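Local coordinates for putative major capsid protein (Cafeteriavirus-dependent mavirus, PDB 6G44) that probably builds the icosahedral shell of the virophage, as a double jelly-roll major capsid protein that assembles as a trimer, at residues 98-103 and 129-134; 143-148 and 180-185; 385-388 and 392-395. All coordinates share one frame; numbering follows the deposited sequence. Where two conformers were deposited one is given.

Contact 1: residues 98-103 and 129-134; sequences LKSFPV and LHQYNA
F101 and Q131 meet between two connecting segments of the double jelly-roll: the turn that follows strand 96-98 and the end of helix 123-130. The backbones stay apart, with the CA atoms of F101 and Q131 8.5 Å from each other, so side chains and one water span the gap.

The van der Waals contacts gather at the CD2-CE2 side of the phenyl ring. CE2 of F101 lies 3.6 Å from CB of Q131, an oblique approach, and the ring and amide planes stand 61° apart. CG of Q131 sits between its own backbone N and carbonyl carbon (chi1 67°), and the chain then runs out extended, which brings OE1 within 3.6 Å of F101 CD2. The same oxygen is 3.8 Å from S100 CB. Helix 136-142 adds L139 and L142 to the packing around F101.

The polar part is indirect, since no hydrogen bond joins the two segments. The amide is held at both ends: NE2 of Q131 bonds to the carbonyl of K128, while OE1 accepts a hydrogen bond from a water. S100 OG, in the conformer given, is engaged elsewhere, with the carbonyl of D147. The bridging water lies in the plane of the F101 ring at its edge, and donates to S100 O at 3.0 Å and to Q131 OE1 at 2.7 Å.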
loop_
_atom_site.group_PDB
_atom_site.type_symbol
_atom_site.label_atom_id
_atom_site.label_comp_id
_atom_site.label_asym_id
_atom_site.label_seq_id
_atom_site.Cartn_x
_atom_site.Cartn_y
_atom_site.Cartn_z
ATOM N N LEU C 98 -1.382 10.475 20.809
ATOM C CA LEU C 98 -2.242 9.522 21.474
ATOM C C LEU C 98 -1.764 8.087 21.280
ATOM O O LEU C 98 -1.109 7.775 20.270
ATOM C CB LEU C 98 -3.693 9.672 20.996
ATOM C CG LEU C 98 -4.331 11.044 21.188
ATOM C CD1 LEU C 98 -5.712 11.109 20.573
ATOM C CD2 LEU C 98 -4.396 11.449 22.654
ATOM N N LYS C 99 -2.092 7.231 22.243
ATOM C CA LYS C 99 -1.855 5.790 22.119
ATOM C C LYS C 99 -2.761 5.208 21.042
ATOM O O LYS C 99 -3.724 5.861 20.621
ATOM C CB LYS C 99 -2.020 5.094 23.476
ATOM C CG LYS C 99 -0.944 5.529 24.471
ATOM C CD LYS C 99 -0.985 4.719 25.744
ATOM C CE LYS C 99 0.119 5.123 26.701
ATOM N NZ LYS C 99 0.110 4.256 27.897
ATOM N N SER C 100 -2.429 4.007 20.557
ATOM C CA SER C 100 -3.223 3.315 19.537
ATOM C C SER C 100 -4.650 3.046 20.035
ATOM O O SER C 100 -4.819 2.496 21.111
ATOM C CB SER C 100 -2.531 1.993 19.174
ATOM O OG SER C 100 -1.181 2.230 18.769
ATOM N N PHE C 101 -5.650 3.394 19.248
ATOM C CA PHE C 101 -7.068 3.105 19.573
ATOM C C PHE C 101 -7.437 3.644 20.962
ATOM O O PHE C 101 -7.857 2.886 21.841
ATOM C CB PHE C 101 -7.405 1.612 19.420
ATOM C CG PHE C 101 -6.923 1.056 18.111
ATOM C CD1 PHE C 101 -7.672 1.263 16.989
ATOM C CD2 PHE C 101 -5.686 0.441 18.000
ATOM C CE1 PHE C 101 -7.233 0.857 15.755
ATOM C CE2 PHE C 101 -5.219 0.041 16.748
ATOM C CZ PHE C 101 -5.995 0.255 15.628
ATOM N N PRO C 102 -7.252 4.950 21.137
ATOM C CA PRO C 102 -7.367 5.498 22.516
ATOM C C PRO C 102 -8.761 5.424 23.113
ATOM O O PRO C 102 -8.886 5.378 24.346
ATOM C CB PRO C 102 -6.913 6.944 22.356
ATOM C CG PRO C 102 -7.235 7.269 20.929
ATOM C CD PRO C 102 -6.934 6.007 20.161
ATOM N N VAL C 103 -9.794 5.411 22.287
ATOM C CA VAL C 103 -11.159 5.260 22.806
ATOM C C VAL C 103 -11.361 3.855 23.304
ATOM O O VAL C 103 -11.767 3.657 24.453
ATOM C CB VAL C 103 -12.232 5.689 21.802
ATOM C CG1 VAL C 103 -13.646 5.316 22.263
ATOM C CG2 VAL C 103 -12.102 7.174 21.518
ATOM N N LEU C 129 -5.786 -7.295 21.072
ATOM C CA LEU C 129 -5.555 -8.417 20.151
ATOM C C LEU C 129 -5.817 -8.026 18.717
ATOM O O LEU C 129 -4.999 -8.286 17.828
ATOM C CB LEU C 129 -6.469 -9.600 20.471
ATOM C CG LEU C 129 -6.125 -10.430 21.671
ATOM C CD1 LEU C 129 -7.271 -11.393 21.948
ATOM C CD2 LEU C 129 -4.868 -11.223 21.370
ATOM N N HIS C 130 -6.964 -7.411 18.472
ATOM C CA HIS C 130 -7.460 -7.121 17.146
ATOM C C HIS C 130 -6.503 -6.251 16.349
ATOM O O HIS C 130 -6.375 -6.398 15.121
ATOM C CB HIS C 130 -8.839 -6.436 17.246
ATOM C CG HIS C 130 -9.505 -6.202 15.937
ATOM N ND1 HIS C 130 -9.937 -7.233 15.139
ATOM C CD2 HIS C 130 -9.860 -5.063 15.309
ATOM C CE1 HIS C 130 -10.514 -6.731 14.063
ATOM N NE2 HIS C 130 -10.472 -5.417 14.135
ATOM N N GLN C 131 -5.822 -5.323 17.031
ATOM C CA GLN C 131 -4.888 -4.416 16.338
ATOM C C GLN C 131 -3.758 -5.161 15.628
ATOM O O GLN C 131 -3.145 -4.607 14.706
ATOM C CB GLN C 131 -4.290 -3.365 17.303
ATOM C CG GLN C 131 -3.367 -3.931 18.355
ATOM C CD GLN C 131 -2.957 -2.945 19.430
ATOM O OE1 GLN C 131 -3.077 -1.736 19.255
ATOM N NE2 GLN C 131 -2.472 -3.461 20.570
ATOM N N TYR C 132 -3.478 -6.389 16.075
ATOM C CA TYR C 132 -2.341 -7.165 15.549
ATOM C C TYR C 132 -2.711 -8.079 14.412
ATOM O O TYR C 132 -1.802 -8.603 13.772
ATOM C CB TYR C 132 -1.670 -8.000 16.630
ATOM C CG TYR C 132 -0.906 -7.195 17.624
ATOM C CD1 TYR C 132 0.238 -6.498 17.258
ATOM C CD2 TYR C 132 -1.306 -7.123 18.940
ATOM C CE1 TYR C 132 0.961 -5.770 18.183
ATOM C CE2 TYR C 132 -0.592 -6.398 19.873
ATOM C CZ TYR C 132 0.544 -5.723 19.501
ATOM O OH TYR C 132 1.227 -4.991 20.448
ATOM N N ASN C 133 -3.975 -8.364 14.158
ATOM C CA ASN C 133 -4.240 -9.243 12.990
ATOM C C ASN C 133 -5.387 -8.874 12.094
ATOM O O ASN C 133 -5.733 -9.652 11.193
ATOM C CB ASN C 133 -4.261 -10.724 13.396
ATOM C CG ASN C 133 -5.559 -11.124 14.002
ATOM O OD1 ASN C 133 -6.281 -10.295 14.561
ATOM N ND2 ASN C 133 -5.897 -12.390 13.872
ATOM N N ALA C 134 -5.889 -7.658 12.244
ATOM C CA ALA C 134 -6.853 -7.088 11.344
ATOM C C ALA C 134 -6.207 -6.476 10.139
ATOM O O ALA C 134 -5.013 -6.174 10.102
ATOM C CB ALA C 134 -7.676 -6.028 12.076
HETATM O O HOH W 1 -4.238 -0.416 21.339
#

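Contact 2: residues 143-148 and 180-185; sequences SPCSDV and CNYAYY
The backbones of P144 and N181 come within 5.2 Å of each other, CA to CA, where the irregular segment after helix 136-142 passes the lead-in to strand 183-186. An ST turn shapes the first segment: S143 OG accepts from C145 N at 3.0 Å, a nearly straight bond. The contact thus joins a loop to the start of strand 183-186, which pairs antiparallel with strand 195-205 in the jelly-roll sheet, where A183 bonds to V201 and Y185 to D199.

P144 packs CB against CB of N181 at 3.6 Å; P144 CB is also 4.3 Å from Y182 CB and lies off the edge of the tyrosine ring, near its plane. Beside this apolar touch, N181 ND2 gives P144 O a weak hydrogen bond, 3.0 Å long but bent to 130°; the amide's stronger partner is the carbonyl of S172. Y182 is fixed at its far end by OH bonding to the carbonyl of R176.

C145 supplies a sulfur-aromatic contact. With its sulfur beside the backbone N (chi1 -68°), it approaches the ring obliquely: SG lies 4.5 Å from the Y182 ring centroid, 59° off the normal, and just 3.5 Å from Y182 CE2.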
loop_
_atom_site.group_PDB
_atom_site.type_symbol
_atom_site.label_atom_id
_atom_site.label_comp_id
_atom_site.label_asym_id
_atom_site.label_seq_id
_atom_site.Cartn_x
_atom_site.Cartn_y
_atom_site.Cartn_z
ATOM N N SER C 143 -10.157 3.848 13.826
ATOM C CA SER C 143 -9.635 4.943 14.657
ATOM C C SER C 143 -8.686 5.805 13.848
ATOM O O SER C 143 -7.931 5.257 13.006
ATOM C CB SER C 143 -8.846 4.371 15.833
ATOM O OG SER C 143 -8.275 5.366 16.654
ATOM N N PRO C 144 -8.611 7.110 14.147
ATOM C CA PRO C 144 -7.566 7.973 13.574
ATOM C C PRO C 144 -6.175 7.592 14.077
ATOM O O PRO C 144 -5.169 7.997 13.483
ATOM C CB PRO C 144 -7.953 9.395 14.029
ATOM C CG PRO C 144 -8.733 9.134 15.297
ATOM C CD PRO C 144 -9.503 7.861 15.056
ATOM N N CYS C 145 -6.093 6.856 15.177
ATOM C CA CYS C 145 -4.805 6.478 15.754
ATOM C C CYS C 145 -4.653 4.978 15.598
ATOM O O CYS C 145 -4.765 4.224 16.577
ATOM C CB CYS C 145 -4.793 6.872 17.228
ATOM S SG CYS C 145 -4.793 8.666 17.442
ATOM N N SER C 146 -4.377 4.536 14.368
ATOM C CA SER C 146 -4.350 3.118 14.027
ATOM C C SER C 146 -2.963 2.505 13.937
ATOM O O SER C 146 -2.862 1.291 13.908
ATOM C CB SER C 146 -5.090 2.831 12.720
ATOM O OG SER C 146 -4.530 3.547 11.646
ATOM N N ASP C 147 -1.915 3.311 13.910
ATOM C CA ASP C 147 -0.556 2.783 13.870
ATOM C C ASP C 147 -0.249 2.081 15.184
ATOM O O ASP C 147 -0.550 2.648 16.258
ATOM C CB ASP C 147 0.422 3.930 13.613
ATOM C CG ASP C 147 1.860 3.497 13.647
ATOM O OD1 ASP C 147 2.448 3.523 14.758
ATOM O OD2 ASP C 147 2.411 3.153 12.579
ATOM N N VAL C 148 0.341 0.882 15.107
ATOM C CA VAL C 148 0.681 0.059 16.252
ATOM C C VAL C 148 2.187 0.109 16.470
ATOM O O VAL C 148 2.969 -0.078 15.519
ATOM C CB VAL C 148 0.165 -1.381 16.037
ATOM C CG1 VAL C 148 0.668 -2.321 17.104
ATOM C CG2 VAL C 148 -1.357 -1.415 15.966
ATOM N N CYS C 180 -2.624 15.659 12.159
ATOM C CA CYS C 180 -2.595 14.620 11.105
ATOM C C CYS C 180 -3.976 13.989 10.891
ATOM O O CYS C 180 -4.642 14.315 9.901
ATOM C CB CYS C 180 -1.522 13.578 11.389
ATOM S SG CYS C 180 -1.199 12.529 9.927
ATOM N N ASN C 181 -4.415 13.126 11.798
ATOM C CA ASN C 181 -5.699 12.429 11.644
ATOM C C ASN C 181 -6.829 12.899 12.560
ATOM O O ASN C 181 -7.984 12.595 12.290
ATOM C CB ASN C 181 -5.501 10.936 11.848
ATOM C CG ASN C 181 -4.498 10.365 10.883
ATOM O OD1 ASN C 181 -4.520 10.731 9.694
ATOM N ND2 ASN C 181 -3.611 9.494 11.351
ATOM N N TYR C 182 -6.499 13.633 13.634
ATOM C CA TYR C 182 -7.529 14.115 14.589
ATOM C C TYR C 182 -7.332 15.588 14.896
ATOM O O TYR C 182 -6.221 16.131 14.828
ATOM C CB TYR C 182 -7.530 13.278 15.883
ATOM C CG TYR C 182 -6.194 13.205 16.578
ATOM C CD1 TYR C 182 -5.769 14.199 17.427
ATOM C CD2 TYR C 182 -5.319 12.123 16.363
ATOM C CE1 TYR C 182 -4.534 14.162 18.037
ATOM C CE2 TYR C 182 -4.074 12.071 16.984
ATOM C CZ TYR C 182 -3.686 13.098 17.839
ATOM O OH TYR C 182 -2.468 13.101 18.488
ATOM N N ALA C 183 -8.453 16.218 15.276
ATOM C CA ALA C 183 -8.459 17.623 15.668
ATOM C C ALA C 183 -7.784 17.824 17.015
ATOM O O ALA C 183 -7.886 16.994 17.914
ATOM C CB ALA C 183 -9.879 18.131 15.737
ATOM N N TYR C 184 -7.098 18.939 17.139
ATOM C CA TYR C 184 -6.337 19.229 18.354
ATOM C C TYR C 184 -6.140 20.746 18.436
ATOM O O TYR C 184 -6.225 21.467 17.441
ATOM C CB TYR C 184 -4.939 18.479 18.369
ATOM C CG TYR C 184 -3.978 19.246 17.508
ATOM C CD1 TYR C 184 -4.162 19.318 16.131
ATOM C CD2 TYR C 184 -2.969 20.042 18.066
ATOM C CE1 TYR C 184 -3.372 20.125 15.340
ATOM C CE2 TYR C 184 -2.160 20.830 17.274
ATOM C CZ TYR C 184 -2.371 20.886 15.905
ATOM O OH TYR C 184 -1.610 21.743 15.123
ATOM N N TYR C 185 -5.792 21.213 19.635
ATOM C CA TYR C 185 -5.362 22.605 19.817
ATOM C C TYR C 185 -4.417 22.713 20.995
ATOM O O TYR C 185 -4.797 22.357 22.108
ATOM C CB TYR C 185 -6.546 23.536 20.048
ATOM C CG TYR C 185 -6.092 24.976 20.261
ATOM C CD1 TYR C 185 -5.453 25.668 19.246
ATOM C CD2 TYR C 185 -6.270 25.604 21.491
ATOM C CE1 TYR C 185 -5.025 26.974 19.429
ATOM C CE2 TYR C 185 -5.837 26.915 21.687
ATOM C CZ TYR C 185 -5.212 27.579 20.654
ATOM O OH TYR C 185 -4.741 28.882 20.816
#

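Contact 3: residues 385-388 and 392-395; sequences NGYN and SCFS
Y387 and F394 form a T-shaped (edge-to-face) aromatic pair, with the edge of the phenylalanine directed at one face of the tyrosine. The ring centroids are 5.4 Å apart and the planes stand at 78°, close to perpendicular. The closest ring carbons are F394 CD2 and Y387 CZ, 3.8 Å apart. CD2 sits above the tyrosine plane but displaced toward its rim, on the hydroxyl side of the ring, while CZ in turn lies near the plane of the phenylalanine.

The phenol end continues past the ring pair to the helix itself. Y387 OH is 3.6 Å from F394 CA, so it rests against the backbone of helix 391-394 by van der Waals contact, with no hydrogen bond across the two segments. A separate side-chain contact puts Y387 OH 3.7 Å from C393 SG. Both aromatic residues have CG anti to the backbone N (chi1 -173° for Y387, 180° for F394), and with these torsions the two rings meet in the gap between backbones whose nearest CA atoms, those of Y387 and F394, are 9.2 Å apart.

The second shell comes from helix 375-384. Y379 makes a further edge-to-face pair with F394 and also packs on Y387, and L378 and Q375 lie against F394. Elsewhere, C393 shares a backbone hydrogen bond with G423 and F394 O accepts from S424 OG, tying the helix to the chain that leads into strand 425-428.

What precedes Y387 is the end of helix 375-384. G386, at positive phi, is the C-prime residue of a Schellman motif, in which G386 N bonds to S383 O and Y387 N to S382 O. A Schellman motif thus ends helix 375-384, and the next residue, Y387, packs on the short helix 391-394, a helix-loop-helix connection of the second jelly-roll.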
loop_
_atom_site.group_PDB
_atom_site.type_symbol
_atom_site.label_atom_id
_atom_site.label_comp_id
_atom_site.label_asym_id
_atom_site.label_seq_id
_atom_site.Cartn_x
_atom_site.Cartn_y
_atom_site.Cartn_z
ATOM N N ASN C 385 -2.144 -16.410 10.188
ATOM C CA ASN C 385 -3.424 -16.130 10.807
ATOM C C ASN C 385 -3.645 -14.636 10.988
ATOM O O ASN C 385 -4.481 -14.207 11.818
ATOM C CB ASN C 385 -3.497 -16.899 12.128
ATOM C CG ASN C 385 -3.555 -18.379 11.893
ATOM O OD1 ASN C 385 -4.346 -18.843 11.040
ATOM N ND2 ASN C 385 -2.679 -19.154 12.573
ATOM N N GLY C 386 -2.912 -13.831 10.225
ATOM C CA GLY C 386 -3.163 -12.406 10.110
ATOM C C GLY C 386 -2.216 -11.479 10.834
ATOM O O GLY C 386 -2.325 -10.262 10.645
ATOM N N TYR C 387 -1.263 -11.988 11.630
ATOM C CA TYR C 387 -0.340 -11.100 12.338
ATOM C C TYR C 387 0.283 -10.122 11.353
ATOM O O TYR C 387 0.815 -10.541 10.337
ATOM C CB TYR C 387 0.727 -11.895 13.073
ATOM C CG TYR C 387 1.580 -11.025 13.945
ATOM C CD1 TYR C 387 1.168 -10.677 15.243
ATOM C CD2 TYR C 387 2.808 -10.554 13.495
ATOM C CE1 TYR C 387 1.916 -9.830 16.046
ATOM C CE2 TYR C 387 3.583 -9.730 14.288
ATOM C CZ TYR C 387 3.159 -9.396 15.574
ATOM O OH TYR C 387 3.947 -8.574 16.372
ATOM N N ASN C 388 0.236 -8.838 11.698
ATOM C CA ASN C 388 0.426 -7.752 10.716
ATOM C C ASN C 388 1.602 -6.830 10.978
ATOM O O ASN C 388 1.701 -5.783 10.346
ATOM C CB ASN C 388 -0.877 -6.948 10.552
ATOM C CG ASN C 388 -1.297 -6.257 11.824
ATOM O OD1 ASN C 388 -0.496 -6.057 12.742
ATOM N ND2 ASN C 388 -2.594 -5.902 11.904
ATOM N N SER C 392 10.944 -7.813 13.821
ATOM C CA SER C 392 11.668 -7.137 14.919
ATOM C C SER C 392 10.729 -6.645 16.024
ATOM O O SER C 392 11.191 -6.448 17.138
ATOM C CB SER C 392 12.531 -5.979 14.413
ATOM O OG SER C 392 11.766 -5.024 13.743
ATOM N N CYS C 393 9.449 -6.464 15.729
ATOM C CA CYS C 393 8.453 -6.182 16.765
ATOM C C CYS C 393 8.125 -7.464 17.495
ATOM O O CYS C 393 8.374 -7.579 18.699
ATOM C CB CYS C 393 7.227 -5.597 16.099
ATOM S SG CYS C 393 5.778 -5.429 17.162
ATOM N N PHE C 394 7.627 -8.441 16.736
ATOM C CA PHE C 394 7.276 -9.761 17.267
ATOM C C PHE C 394 8.345 -10.397 18.131
ATOM O O PHE C 394 8.069 -10.952 19.186
ATOM C CB PHE C 394 6.946 -10.687 16.092
ATOM C CG PHE C 394 6.573 -12.085 16.491
ATOM C CD1 PHE C 394 7.553 -13.070 16.662
ATOM C CD2 PHE C 394 5.253 -12.422 16.666
ATOM C CE1 PHE C 394 7.222 -14.345 17.014
ATOM C CE2 PHE C 394 4.905 -13.721 17.029
ATOM C CZ PHE C 394 5.894 -14.668 17.196
ATOM N N SER C 395 9.590 -10.277 17.702
ATOM C CA SER C 395 10.645 -11.035 18.352
ATOM C C SER C 395 11.005 -10.530 19.746
ATOM O O SER C 395 11.583 -11.280 20.528
ATOM C CB SER C 395 11.926 -11.068 17.525
ATOM O OG SER C 395 12.539 -9.796 17.474
#

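The three contacts come in sequence along the chain without overlapping. Contacts 1 and 2 have centres about 12 Å apart and flank helix 136-142: segment 129-134 precedes it and 143-148 follows it. They are joined directly by F101 N to C145 O, 2.9 Å. Contact 3, in the C-terminal capsid domain, lies centre to centre about 14 Å from contact 1 and about 23 Å from contact 2. It meets contact 1 through A134 O and N388 ND2, 3.0 Å apart, so contact 1 is the intermediary between the other two. Contacts 2 and 3 also reach neighbouring subunits: C180 bonds to S392 of another subunit, which relates this series of connecting segments to the trimer interface.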